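Local coordinates for protein agglutinin (Rhizoctonia solani, PDB 4G9M) that probably binds carbohydrates as a lectin of the ricin-type beta-trefoil family, and assembles as a domain-swapped dimer, at residues Q35-K38 and N44-W47; T59-N62 and T67-G70; A100-A103 and F109-D112; I125-N128 and N134-W137. All coordinates share one frame; numbering follows the deposited sequence.

Interaction 1 of 4, residues Q35-K38 and N44-W47; sequences QGYK and NQKW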
ATOM      1  N   GLN B  35     -13.390  17.197  -0.405  1.00 17.53           N
ATOM      2  CA  GLN B  35     -12.952  18.074   0.678  1.00 16.99           C
ATOM      3  C   GLN B  35     -12.926  17.310   1.989  1.00 19.44           C
ATOM      4  O   GLN B  35     -13.362  16.158   2.057  1.00 21.66           O
ATOM      5  CB  GLN B  35     -13.932  19.252   0.799  1.00 17.26           C
ATOM      6  CG  GLN B  35     -15.295  18.838   1.335  1.00 20.32           C
ATOM      7  CD  GLN B  35     -16.371  19.859   1.062  1.00 28.58           C
ATOM      8  OE1 GLN B  35     -16.081  21.007   0.701  1.00 28.32           O
ATOM      9  NE2 GLN B  35     -17.624  19.452   1.229  1.00 25.80           N
ATOM     10  N   GLY B  36     -12.422  17.949   3.043  1.00 19.41           N
ATOM     11  CA  GLY B  36     -12.504  17.361   4.370  1.00 17.61           C
ATOM     12  C   GLY B  36     -13.751  17.854   5.078  1.00 20.66           C
ATOM     13  O   GLY B  36     -14.134  19.013   4.913  1.00 20.45           O
ATOM     14  N   TYR B  37     -14.407  16.983   5.841  1.00 20.45           N
ATOM     15  CA  TYR B  37     -15.626  17.375   6.544  1.00 15.11           C
ATOM     16  C   TYR B  37     -15.838  16.487   7.779  1.00 22.81           C
ATOM     17  O   TYR B  37     -15.414  15.333   7.798  1.00 21.08           O
ATOM     18  CB  TYR B  37     -16.823  17.271   5.589  1.00 16.89           C
ATOM     19  CG  TYR B  37     -18.019  18.163   5.925  1.00 20.89           C
ATOM     20  CD1 TYR B  37     -18.903  17.822   6.935  1.00 19.91           C
ATOM     21  CD2 TYR B  37     -18.258  19.336   5.216  1.00 23.30           C
ATOM     22  CE1 TYR B  37     -19.995  18.619   7.241  1.00 23.19           C
ATOM     23  CE2 TYR B  37     -19.350  20.149   5.518  1.00 24.35           C
ATOM     24  CZ  TYR B  37     -20.213  19.780   6.532  1.00 24.48           C
ATOM     25  OH  TYR B  37     -21.311  20.559   6.851  1.00 24.73           O
ATOM     26  N   LYS B  38     -16.462  17.026   8.821  1.00 18.39           N
ATOM     27  CA  LYS B  38     -16.761  16.225  10.006  1.00 22.38           C
ATOM     28  C   LYS B  38     -17.627  15.033   9.621  1.00 24.91           C
ATOM     29  O   LYS B  38     -18.569  15.171   8.841  1.00 20.94           O
ATOM     30  CB  LYS B  38     -17.471  17.066  11.067  1.00 21.50           C
ATOM     31  CG  LYS B  38     -17.818  16.305  12.334  1.00 30.26           C
ATOM     32  CD  LYS B  38     -18.489  17.218  13.350  1.00 39.40           C
ATOM     33  CE  LYS B  38     -19.022  16.429  14.545  1.00 47.70           C
ATOM     34  NZ  LYS B  38     -19.421  17.317  15.681  1.00 51.55           N
ATOM     35  N   ASN B  44     -22.425  10.544   0.945  1.00 23.16           N
ATOM     36  CA  ASN B  44     -21.431  11.359   0.243  1.00 19.88           C
ATOM     37  C   ASN B  44     -20.056  11.281   0.906  1.00 20.74           C
ATOM     38  O   ASN B  44     -19.082  11.824   0.390  1.00 18.97           O
ATOM     39  CB  ASN B  44     -21.872  12.826   0.135  1.00 23.12           C
ATOM     40  CG  ASN B  44     -21.715  13.580   1.434  1.00 27.47           C
ATOM     41  OD1 ASN B  44     -22.266  13.189   2.459  1.00 22.89           O
ATOM     42  ND2 ASN B  44     -20.944  14.662   1.402  1.00 26.12           N
ATOM     43  N   GLN B  45     -19.992  10.592   2.048  1.00 18.71           N
ATOM     44  CA  GLN B  45     -18.754  10.405   2.785  1.00 18.57           C
ATOM     45  C   GLN B  45     -18.339   8.935   2.780  1.00 17.02           C
ATOM     46  O   GLN B  45     -17.468   8.531   3.548  1.00 20.72           O
ATOM     47  CB  GLN B  45     -18.900  10.905   4.219  1.00 22.23           C
ATOM     48  CG  GLN B  45     -18.975  12.425   4.338  1.00 21.28           C
ATOM     49  CD  GLN B  45     -19.100  12.884   5.781  1.00 23.17           C
ATOM     50  OE1 GLN B  45     -19.356  12.079   6.683  1.00 23.10           O
ATOM     51  NE2 GLN B  45     -18.932  14.183   6.006  1.00 21.17           N
ATOM     52  N   LYS B  46     -18.945   8.156   1.887  1.00 19.25           N
ATOM     53  CA  LYS B  46     -18.605   6.743   1.744  1.00 19.55           C
ATOM     54  C   LYS B  46     -18.025   6.502   0.367  1.00 21.98           C
ATOM     55  O   LYS B  46     -18.528   7.044  -0.622  1.00 21.12           O
ATOM     56  CB  LYS B  46     -19.845   5.869   1.887  1.00 22.00           C
ATOM     57  CG  LYS B  46     -20.153   5.423   3.291  1.00 32.97           C
ATOM     58  CD  LYS B  46     -20.757   6.515   4.108  1.00 39.38           C
ATOM     59  CE  LYS B  46     -21.874   5.948   4.972  1.00 46.55           C
ATOM     60  NZ  LYS B  46     -21.815   6.467   6.364  1.00 50.09           N
ATOM     61  N   TRP B  47     -17.007   5.643   0.297  1.00 18.52           N
ATOM     62  CA  TRP B  47     -16.251   5.446  -0.936  1.00 18.70           C
ATOM     63  C   TRP B  47     -16.004   3.970  -1.246  1.00 24.97           C
ATOM     64  O   TRP B  47     -15.559   3.200  -0.379  1.00 18.93           O
ATOM     65  CB  TRP B  47     -14.907   6.169  -0.838  1.00 21.11           C
ATOM     66  CG  TRP B  47     -15.050   7.617  -0.524  1.00 19.18           C
ATOM     67  CD1 TRP B  47     -15.116   8.191   0.718  1.00 20.03           C
ATOM     68  CD2 TRP B  47     -15.163   8.677  -1.465  1.00 19.20           C
ATOM     69  NE1 TRP B  47     -15.254   9.550   0.602  1.00 18.95           N
ATOM     70  CE2 TRP B  47     -15.282   9.876  -0.730  1.00 15.43           C
ATOM     71  CE3 TRP B  47     -15.166   8.735  -2.865  1.00 16.41           C
ATOM     72  CZ2 TRP B  47     -15.406  11.112  -1.347  1.00 15.72           C
ATOM     73  CZ3 TRP B  47     -15.292   9.970  -3.473  1.00 20.04           C
ATOM     74  CH2 TRP B  47     -15.399  11.140  -2.713  1.00 14.57           C
TER

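Interaction 2 of 4, residues T59-N62 and T67-G70; sequences TLQN and TYVG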
ATOM      1  N   THR B  59      -9.664   2.253  -7.933  1.00 17.07           N
ATOM      2  CA  THR B  59     -10.391   3.513  -7.992  1.00 16.28           C
ATOM      3  C   THR B  59     -11.199   3.660  -6.717  1.00 18.44           C
ATOM      4  O   THR B  59     -11.447   2.670  -6.009  1.00 17.65           O
ATOM      5  CB  THR B  59     -11.335   3.593  -9.191  1.00 17.66           C
ATOM      6  OG1 THR B  59     -12.254   2.495  -9.145  1.00 21.22           O
ATOM      7  CG2 THR B  59     -10.570   3.547 -10.505  1.00 18.60           C
ATOM      8  N   LEU B  60     -11.608   4.894  -6.428  1.00 16.48           N
ATOM      9  CA  LEU B  60     -12.511   5.169  -5.317  1.00 14.64           C
ATOM     10  C   LEU B  60     -13.752   5.815  -5.888  1.00 17.37           C
ATOM     11  O   LEU B  60     -13.658   6.845  -6.558  1.00 17.18           O
ATOM     12  CB  LEU B  60     -11.837   6.105  -4.303  1.00 17.61           C
ATOM     13  CG  LEU B  60     -10.722   5.489  -3.460  1.00 15.71           C
ATOM     14  CD1 LEU B  60     -10.108   6.568  -2.572  1.00 16.33           C
ATOM     15  CD2 LEU B  60     -11.273   4.331  -2.609  1.00 19.10           C
ATOM     16  N   GLN B  61     -14.909   5.199  -5.648  1.00 16.74           N
ATOM     17  CA  GLN B  61     -16.172   5.711  -6.183  1.00 14.11           C
ATOM     18  C   GLN B  61     -17.107   6.186  -5.079  1.00 18.83           C
ATOM     19  O   GLN B  61     -17.341   5.468  -4.100  1.00 20.40           O
ATOM     20  CB  GLN B  61     -16.855   4.629  -7.025  1.00 17.94           C
ATOM     21  CG  GLN B  61     -18.137   5.076  -7.665  1.00 18.10           C
ATOM     22  CD  GLN B  61     -18.829   3.947  -8.407  1.00 22.46           C
ATOM     23  OE1 GLN B  61     -18.682   2.774  -8.049  1.00 30.34           O
ATOM     24  NE2 GLN B  61     -19.585   4.292  -9.445  1.00 22.76           N
ATOM     25  N   ASN B  62     -17.649   7.390  -5.219  1.00 20.26           N
ATOM     26  CA  ASN B  62     -18.560   7.908  -4.198  1.00 18.96           C
ATOM     27  C   ASN B  62     -19.883   7.149  -4.164  1.00 20.38           C
ATOM     28  O   ASN B  62     -20.495   6.905  -5.205  1.00 18.36           O
ATOM     29  CB  ASN B  62     -18.805   9.409  -4.384  1.00 17.61           C
ATOM     30  CG  ASN B  62     -19.497  10.036  -3.186  1.00 21.01           C
ATOM     31  OD1 ASN B  62     -20.717  10.245  -3.191  1.00 20.74           O
ATOM     32  ND2 ASN B  62     -18.721  10.336  -2.151  1.00 19.27           N
ATOM     33  N   THR B  67     -19.862   8.896  -8.975  1.00 18.84           N
ATOM     34  CA  THR B  67     -18.670   9.396  -9.649  1.00 17.63           C
ATOM     35  C   THR B  67     -17.416   9.031  -8.866  1.00 17.77           C
ATOM     36  O   THR B  67     -17.491   8.562  -7.724  1.00 19.61           O
ATOM     37  CB  THR B  67     -18.730  10.906  -9.903  1.00 19.74           C
ATOM     38  OG1 THR B  67     -18.928  11.611  -8.669  1.00 17.88           O
ATOM     39  CG2 THR B  67     -19.861  11.238 -10.860  1.00 22.56           C
ATOM     40  N   TYR B  68     -16.265   9.252  -9.484  1.00 18.97           N
ATOM     41  CA  TYR B  68     -15.015   8.760  -8.943  1.00 16.90           C
ATOM     42  C   TYR B  68     -14.107   9.871  -8.456  1.00 19.98           C
ATOM     43  O   TYR B  68     -14.214  11.027  -8.888  1.00 19.78           O
ATOM     44  CB  TYR B  68     -14.271   7.977 -10.021  1.00 17.41           C
ATOM     45  CG  TYR B  68     -14.980   6.731 -10.479  1.00 18.60           C
ATOM     46  CD1 TYR B  68     -15.974   6.791 -11.449  1.00 17.65           C
ATOM     47  CD2 TYR B  68     -14.680   5.482  -9.913  1.00 17.32           C
ATOM     48  CE1 TYR B  68     -16.630   5.641 -11.873  1.00 20.67           C
ATOM     49  CE2 TYR B  68     -15.342   4.326 -10.333  1.00 17.89           C
ATOM     50  CZ  TYR B  68     -16.305   4.413 -11.308  1.00 21.86           C
ATOM     51  OH  TYR B  68     -16.962   3.273 -11.727  1.00 22.65           O
ATOM     52  N   VAL B  69     -13.180   9.508  -7.578  1.00 16.49           N
ATOM     53  CA  VAL B  69     -12.083  10.416  -7.235  1.00 17.45           C
ATOM     54  C   VAL B  69     -11.294  10.701  -8.498  1.00 17.95           C
ATOM     55  O   VAL B  69     -10.753   9.788  -9.123  1.00 18.41           O
ATOM     56  CB  VAL B  69     -11.149   9.803  -6.183  1.00 16.22           C
ATOM     57  CG1 VAL B  69      -9.807  10.570  -6.105  1.00 19.92           C
ATOM     58  CG2 VAL B  69     -11.859   9.780  -4.833  1.00 22.34           C
ATOM     59  N   GLY B  70     -11.241  11.974  -8.868  1.00 15.97           N
ATOM     60  CA  GLY B  70     -10.586  12.377 -10.092  1.00 17.68           C
ATOM     61  C   GLY B  70      -9.884  13.697  -9.900  1.00 16.59           C
ATOM     62  O   GLY B  70      -9.501  14.065  -8.779  1.00 20.59           O
TER
HETATM   63  O   HOH W   1     -10.334   6.999  -8.345  1.00 17.72           O

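Interaction 3 of 4, residues A100-A103 and F109-D112; sequences AIEA and FVLD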
ATOM      1  N   ALA B 100      -1.296   6.071   2.530  1.00 16.72           N
ATOM      2  CA  ALA B 100      -1.226   7.124   1.526  1.00 14.13           C
ATOM      3  C   ALA B 100      -2.054   6.709   0.322  1.00 18.34           C
ATOM      4  O   ALA B 100      -2.137   5.520  -0.010  1.00 18.77           O
ATOM      5  CB  ALA B 100       0.216   7.374   1.106  1.00 15.84           C
ATOM      6  N   ILE B 101      -2.687   7.685  -0.321  1.00 16.51           N
ATOM      7  CA  ILE B 101      -3.461   7.419  -1.530  1.00 16.70           C
ATOM      8  C   ILE B 101      -2.785   8.119  -2.692  1.00 18.48           C
ATOM      9  O   ILE B 101      -2.925   9.331  -2.875  1.00 17.12           O
ATOM     10  CB  ILE B 101      -4.918   7.885  -1.388  1.00 14.42           C
ATOM     11  CG1 ILE B 101      -5.571   7.166  -0.203  1.00 15.99           C
ATOM     12  CG2 ILE B 101      -5.683   7.608  -2.677  1.00 16.49           C
ATOM     13  CD1 ILE B 101      -6.911   7.766   0.172  1.00 20.76           C
ATOM     14  N   GLU B 102      -2.016   7.341  -3.446  1.00 15.68           N
ATOM     15  CA  GLU B 102      -1.100   7.853  -4.467  1.00 15.81           C
ATOM     16  C   GLU B 102      -1.755   7.834  -5.834  1.00 16.45           C
ATOM     17  O   GLU B 102      -2.461   6.891  -6.163  1.00 20.84           O
ATOM     18  CB  GLU B 102       0.114   6.919  -4.566  1.00 23.44           C
ATOM     19  CG  GLU B 102       1.436   7.445  -4.101  1.00 34.22           C
ATOM     20  CD  GLU B 102       2.552   6.429  -4.291  1.00 31.38           C
ATOM     21  OE1 GLU B 102       2.396   5.511  -5.130  1.00 34.11           O
ATOM     22  OE2 GLU B 102       3.579   6.541  -3.602  1.00 37.76           O
ATOM     23  N   ALA B 103      -1.505   8.849  -6.657  1.00 16.92           N
ATOM     24  CA  ALA B 103      -1.933   8.762  -8.053  1.00 15.56           C
ATOM     25  C   ALA B 103      -1.071   7.737  -8.784  1.00 20.31           C
ATOM     26  O   ALA B 103       0.156   7.900  -8.875  1.00 21.79           O
ATOM     27  CB  ALA B 103      -1.821  10.140  -8.728  1.00 15.54           C
ATOM     28  N   PHE B 109       2.590  12.195  -6.423  1.00 18.99           N
ATOM     29  CA  PHE B 109       1.432  12.917  -5.889  1.00 17.30           C
ATOM     30  C   PHE B 109       0.476  12.049  -5.100  1.00 17.40           C
ATOM     31  O   PHE B 109       0.120  10.949  -5.533  1.00 23.57           O
ATOM     32  CB  PHE B 109       0.689  13.647  -7.006  1.00 19.06           C
ATOM     33  CG  PHE B 109       1.518  14.718  -7.651  1.00 18.34           C
ATOM     34  CD1 PHE B 109       1.594  15.986  -7.094  1.00 23.53           C
ATOM     35  CD2 PHE B 109       2.261  14.440  -8.779  1.00 17.59           C
ATOM     36  CE1 PHE B 109       2.387  16.967  -7.672  1.00 24.45           C
ATOM     37  CE2 PHE B 109       3.065  15.418  -9.368  1.00 21.82           C
ATOM     38  CZ  PHE B 109       3.121  16.683  -8.805  1.00 21.78           C
ATOM     39  N   VAL B 110       0.051  12.575  -3.949  1.00 16.06           N
ATOM     40  CA  VAL B 110      -0.935  11.916  -3.095  1.00 16.11           C
ATOM     41  C   VAL B 110      -2.104  12.840  -2.765  1.00 21.32           C
ATOM     42  O   VAL B 110      -1.985  14.057  -2.884  1.00 17.26           O
ATOM     43  CB  VAL B 110      -0.316  11.415  -1.768  1.00 19.98           C
ATOM     44  CG1 VAL B 110       0.654  10.244  -2.024  1.00 17.76           C
ATOM     45  CG2 VAL B 110       0.353  12.547  -1.006  1.00 16.10           C
ATOM     46  N   LEU B 111      -3.220  12.250  -2.334  1.00 18.78           N
ATOM     47  CA  LEU B 111      -4.362  13.008  -1.835  1.00 17.22           C
ATOM     48  C   LEU B 111      -3.976  13.688  -0.534  1.00 21.74           C
ATOM     49  O   LEU B 111      -3.487  13.045   0.397  1.00 19.13           O
ATOM     50  CB  LEU B 111      -5.578  12.106  -1.604  1.00 17.26           C
ATOM     51  CG  LEU B 111      -6.593  12.022  -2.752  1.00 21.00           C
ATOM     52  CD1 LEU B 111      -5.929  11.635  -4.038  1.00 21.78           C
ATOM     53  CD2 LEU B 111      -7.717  11.049  -2.411  1.00 19.23           C
ATOM     54  N   ASP B 112      -4.234  14.984  -0.468  1.00 16.44           N
ATOM     55  CA  ASP B 112      -3.718  15.824   0.612  1.00 16.58           C
ATOM     56  C   ASP B 112      -4.841  16.693   1.166  1.00 21.27           C
ATOM     57  O   ASP B 112      -5.475  17.429   0.429  1.00 18.68           O
ATOM     58  CB  ASP B 112      -2.580  16.685   0.029  1.00 16.61           C
ATOM     59  CG  ASP B 112      -1.979  17.652   1.025  1.00 22.57           C
ATOM     60  OD1 ASP B 112      -2.716  18.424   1.676  1.00 22.43           O
ATOM     61  OD2 ASP B 112      -0.734  17.682   1.119  1.00 21.62           O
TER
HETATM   62  O   HOH W   2      -2.591  10.419   0.756  1.00 18.44           O

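Interaction 4 of 4, residues I125-N128 and N134-W137; sequences IYYN and NQKW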
ATOM      1  N   ILE B 125      -6.405  18.112  -2.167  1.00 15.99           N
ATOM      2  CA  ILE B 125      -5.664  18.501  -3.363  1.00 16.69           C
ATOM      3  C   ILE B 125      -4.653  17.404  -3.685  1.00 16.34           C
ATOM      4  O   ILE B 125      -4.332  16.590  -2.822  1.00 18.23           O
ATOM      5  CB  ILE B 125      -4.894  19.824  -3.141  1.00 21.85           C
ATOM      6  CG1 ILE B 125      -4.019  19.746  -1.879  1.00 21.17           C
ATOM      7  CG2 ILE B 125      -5.862  21.012  -3.032  1.00 19.87           C
ATOM      8  CD1 ILE B 125      -3.047  20.935  -1.710  1.00 16.81           C
ATOM      9  N   TYR B 126      -4.168  17.369  -4.924  1.00 15.92           N
ATOM     10  CA  TYR B 126      -2.989  16.546  -5.236  1.00 13.90           C
ATOM     11  C   TYR B 126      -1.784  17.308  -4.745  1.00 15.37           C
ATOM     12  O   TYR B 126      -1.713  18.532  -4.914  1.00 18.81           O
ATOM     13  CB  TYR B 126      -2.871  16.255  -6.749  1.00 17.81           C
ATOM     14  CG  TYR B 126      -3.979  15.333  -7.189  1.00 13.55           C
ATOM     15  CD1 TYR B 126      -3.896  13.972  -6.972  1.00 15.65           C
ATOM     16  CD2 TYR B 126      -5.141  15.835  -7.752  1.00 16.59           C
ATOM     17  CE1 TYR B 126      -4.950  13.120  -7.322  1.00 19.07           C
ATOM     18  CE2 TYR B 126      -6.200  14.980  -8.108  1.00 15.85           C
ATOM     19  CZ  TYR B 126      -6.094  13.644  -7.889  1.00 17.50           C
ATOM     20  OH  TYR B 126      -7.149  12.799  -8.225  1.00 20.61           O
ATOM     21  N   TYR B 127      -0.833  16.620  -4.124  1.00 17.95           N
ATOM     22  CA  TYR B 127       0.340  17.332  -3.600  1.00 16.86           C
ATOM     23  C   TYR B 127       1.490  16.363  -3.447  1.00 15.56           C
ATOM     24  O   TYR B 127       1.283  15.183  -3.183  1.00 18.45           O
ATOM     25  CB  TYR B 127       0.016  17.941  -2.241  1.00 18.34           C
ATOM     26  CG  TYR B 127       0.774  19.191  -1.805  1.00 15.96           C
ATOM     27  CD1 TYR B 127       0.688  20.396  -2.519  1.00 16.88           C
ATOM     28  CD2 TYR B 127       1.493  19.196  -0.616  1.00 20.64           C
ATOM     29  CE1 TYR B 127       1.334  21.548  -2.076  1.00 16.24           C
ATOM     30  CE2 TYR B 127       2.140  20.350  -0.163  1.00 17.49           C
ATOM     31  CZ  TYR B 127       2.065  21.517  -0.898  1.00 14.07           C
ATOM     32  OH  TYR B 127       2.686  22.651  -0.429  1.00 18.60           O
ATOM     33  N   ASN B 128       2.706  16.867  -3.594  1.00 18.01           N
ATOM     34  CA  ASN B 128       3.902  16.035  -3.456  1.00 16.33           C
ATOM     35  C   ASN B 128       3.870  15.255  -2.154  1.00 18.02           C
ATOM     36  O   ASN B 128       3.581  15.819  -1.098  1.00 19.34           O
ATOM     37  CB  ASN B 128       5.153  16.924  -3.502  1.00 18.57           C
ATOM     38  CG  ASN B 128       6.430  16.120  -3.599  1.00 21.97           C
ATOM     39  OD1 ASN B 128       6.778  15.626  -4.667  1.00 25.13           O
ATOM     40  ND2 ASN B 128       7.139  15.990  -2.484  1.00 22.57           N
ATOM     41  N   ASN B 134      -1.344  14.798   7.204  1.00 21.39           N
ATOM     42  CA  ASN B 134      -2.516  15.217   6.421  1.00 19.07           C
ATOM     43  C   ASN B 134      -2.563  14.534   5.055  1.00 19.87           C
ATOM     44  O   ASN B 134      -3.528  14.688   4.296  1.00 19.09           O
ATOM     45  CB  ASN B 134      -2.559  16.732   6.256  1.00 17.92           C
ATOM     46  CG  ASN B 134      -1.362  17.259   5.492  1.00 20.59           C
ATOM     47  OD1 ASN B 134      -0.213  16.940   5.818  1.00 20.34           O
ATOM     48  ND2 ASN B 134      -1.623  18.038   4.454  1.00 20.18           N
ATOM     49  N   GLN B 135      -1.517  13.762   4.755  1.00 18.14           N
ATOM     50  CA  GLN B 135      -1.465  12.989   3.515  1.00 13.44           C
ATOM     51  C   GLN B 135      -1.612  11.496   3.806  1.00 17.33           C
ATOM     52  O   GLN B 135      -1.198  10.649   3.008  1.00 18.64           O
ATOM     53  CB  GLN B 135      -0.140  13.237   2.785  1.00 17.30           C
ATOM     54  CG  GLN B 135       0.259  14.697   2.682  1.00 16.55           C
ATOM     55  CD  GLN B 135       1.536  14.878   1.897  1.00 15.76           C
ATOM     56  OE1 GLN B 135       2.555  14.234   2.183  1.00 19.70           O
ATOM     57  NE2 GLN B 135       1.489  15.738   0.878  1.00 17.24           N
ATOM     58  N   LYS B 136      -2.188  11.173   4.964  1.00 14.00           N
ATOM     59  CA  LYS B 136      -2.416   9.780   5.350  1.00 17.24           C
ATOM     60  C   LYS B 136      -3.859   9.649   5.766  1.00 20.67           C
ATOM     61  O   LYS B 136      -4.414  10.565   6.381  1.00 18.21           O
ATOM     62  CB  LYS B 136      -1.508   9.368   6.505  1.00 17.49           C
ATOM     63  CG  LYS B 136      -0.023   9.374   6.145  1.00 17.50           C
ATOM     64  CD  LYS B 136       0.837   9.349   7.393  1.00 19.56           C
ATOM     65  CE  LYS B 136       2.256   9.785   7.049  1.00 19.67           C
ATOM     66  NZ  LYS B 136       3.022  10.124   8.280  1.00 23.18           N
ATOM     67  N   TRP B 137      -4.458   8.505   5.441  1.00 16.94           N
ATOM     68  CA  TRP B 137      -5.886   8.303   5.649  1.00 16.52           C
ATOM     69  C   TRP B 137      -6.143   6.971   6.330  1.00 19.79           C
ATOM     70  O   TRP B 137      -5.546   5.952   5.970  1.00 18.42           O
ATOM     71  CB  TRP B 137      -6.621   8.347   4.299  1.00 18.90           C
ATOM     72  CG  TRP B 137      -6.394   9.661   3.549  1.00 17.12           C
ATOM     73  CD1 TRP B 137      -5.327   9.974   2.741  1.00 22.16           C
ATOM     74  CD2 TRP B 137      -7.238  10.819   3.562  1.00 19.65           C
ATOM     75  NE1 TRP B 137      -5.458  11.263   2.257  1.00 18.45           N
ATOM     76  CE2 TRP B 137      -6.625  11.795   2.741  1.00 18.02           C
ATOM     77  CE3 TRP B 137      -8.455  11.130   4.189  1.00 16.77           C
ATOM     78  CZ2 TRP B 137      -7.190  13.048   2.531  1.00 16.47           C
ATOM     79  CZ3 TRP B 137      -9.013  12.370   3.980  1.00 19.29           C
ATOM     80  CH2 TRP B 137      -8.385  13.315   3.143  1.00 16.02           C
TER

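Interaction 1 of 4, residues Q35-K38 and N44-W47
The extended side chain of Q45 reaches across to the end of strand 32-37, where its amide nitrogen meets the backbone of K38 and the flank of Y37. Q45 NE2 donates to K38 O at 3.0 Å, and the bond is nearly straight, with an N-H...O angle of 163°. The acceptor lies close to the amide plane, whereas the donor approaches from well above the carbonyl plane. The side chains of Q45 and Y37 cross at about a right angle, ring and amide planes being 56° apart. With chi1 at -155° the Y37 ring swings opposite the backbone nitrogen, which brings the CB and CD1 side of the tyrosine beside the amide; CD1 and Q45 NE2 are 3.8 Å apart, an oblique approach. NE2 has a second acceptor, D22 OD2, and Q45 OE1 takes the backbone N-H of H40, so both ends of the buried amide are engaged and its rotation is fixed. Q45, K46 and W47 form the Q-x-W signature of ricin-type beta-trefoil lectins. In such lectins, the surface around an aspartate like D22 and an aromatic residue placed like Y37 commonly receives sugar, so Q45 is probably a second-shell residue that positions D22. Around the contact, N44 ND2 and W47 NE1 bond to the backbone oxygens of L23 and L21 on strand 20-23, which pairs antiparallel with strand 32-37; beyond W47 the chain runs on in strand 47-51, beside strand 8-14.

Interaction 2 of 4, residues T59-N62 and T67-G70
This is a single beta bridge across the short connection 63-66 of the beta-trefoil, the two pieces strongly splayed: T59-N62, a strand edge beside strand 47-51, meets T67-G70 just as the latter chain turns a corner at V69. Two hydrogen bonds carry it: V69 N donates to L60 O at 2.9 Å, and N62 N to T67 O at 2.8 Å. Between them Q61 and Y68 form the bridge, their CA atoms 4.3 Å apart; the chain also pairs with strand 81-84, Y68 with S84 and, past the corner, G70 with V82. On the outer side the Q61 side chain lies over one face of the Y68 ring. Q61 CG, anti to the backbone N and followed by an extended chain (chi1 -178°), sits 4.1 Å from the ring centroid in a CH-pi contact. The amide stacks nearly parallel to the ring, only 9° from it, while its NE2 is held by G66 O. T59 OG1 approaches the same ring obliquely. On the buried side L60 CB packs on V69 CG2, next to the W47 side chain. N62 OD1 holds the connection at S65 N, while ND2 links it to N44 O of the neighbouring loop. Past the corner the backbones separate, and a water fills the step, accepting from L60 N at 3.1 Å and donating to V69 O at 2.9 Å.

Interaction 3 of 4, residues A100-A103 and F109-D112
F109 opens the pairing of two antiparallel strands of the beta-trefoil, its carbonyl oxygen accepting from A103 N at 2.9 Å. Strand 109-112 runs at 131° to strand 100-103, their axes approaching to 4.7 Å, so the two are strongly splayed and the ladder is short. The F109 ring leads away toward N77; the carbonyl also takes a CA-H...O contact from E102. V110 follows as the partner of E102 in a non-hydrogen-bonded pair, both side chains on one face. V110 CG1 stands anti to the carbonyl carbon (chi1 -69°), which turns this branch to the aliphatic part of E102; it meets CG of that residue at 3.6 Å. The same methyl is 4.3 Å from A100 CB, a looser touch, and A100 also packs on N56 of the second subunit, so this end of the pairing borders the dimer contact. L111 comes next and returns to the backbone bonding: its N donates to I101 O at 3.0 Å. Its side chain points to the other strand, where L111 CD2 packs on I101 CG2, the chains crossing at a slant. I101 in turn rests on W137 and F139 of strand 137-141, in the buried interior. Here the ladder to strand 100-103 ends, while strand 109-113 also pairs with strand 122-128, V110 with Y127 and D112 with I125. The widening gap is bridged by water: L111 O accepts both from the indole W137 NE1 and from a water, 2.8 Å away, that itself accepts from I101 N at 2.9 Å.

Interaction 4 of 4, residues I125-N128 and N134-W137
Q135 NE2 is gripped by two oxygens, N128 O at the end of strand 122-128 and the carboxylate D112 OD2. The bond to N128 O measures 2.9 Å, with an N-H...O angle of 164°; it lies close to the amide plane of Q135, but the donor stands above the plane of the carbonyl. Q135 CG is anti to the carbonyl carbon (chi1 -46°) and the chain beyond is extended, which carries the amide across to the strand. There NE2 comes to the edge of the Y127 ring, near its plane, 3.8 Å from CD2, with ring and amide planes 74° apart. Q135 OE1 accepts from N130 N in the intervening loop. Next door N134 ND2 donates to L113 O, so this Q-x-W stretch, characteristic of ricin-type beta-trefoils, is stitched to strand 109-113 as well. With two oxygen acceptors for NE2 and an N-H donor for OE1, it is settled which end of the buried Q135 amide is which. The N-H given to D112 OD2 would tend to favour the charged form of that carboxylate.

Overall arrangement
Interactions 1 and 4 are the same arrangement used twice, a Q-x-W glutamine reaching to the end of a strand, their centres about 15 Å apart. The aspartates held by Q45 and Q135, D22 and D112, take equivalent places, consistent with carbohydrate sites in such lectins. Interactions 2 and 3 likewise match, each a splayed pairing bridged by a water, as expected of the internal repetition of a trefoil. Interactions 3 and 4 lie closest, about 5 Å between centres, joined through D112. N62 ND2 ties interaction 2 to interaction 1 by a probable hydrogen bond of 3.0 Å to N44 O; another, of 2.7 Å from Y126 OH to G70 O, joins interactions 4 and 2.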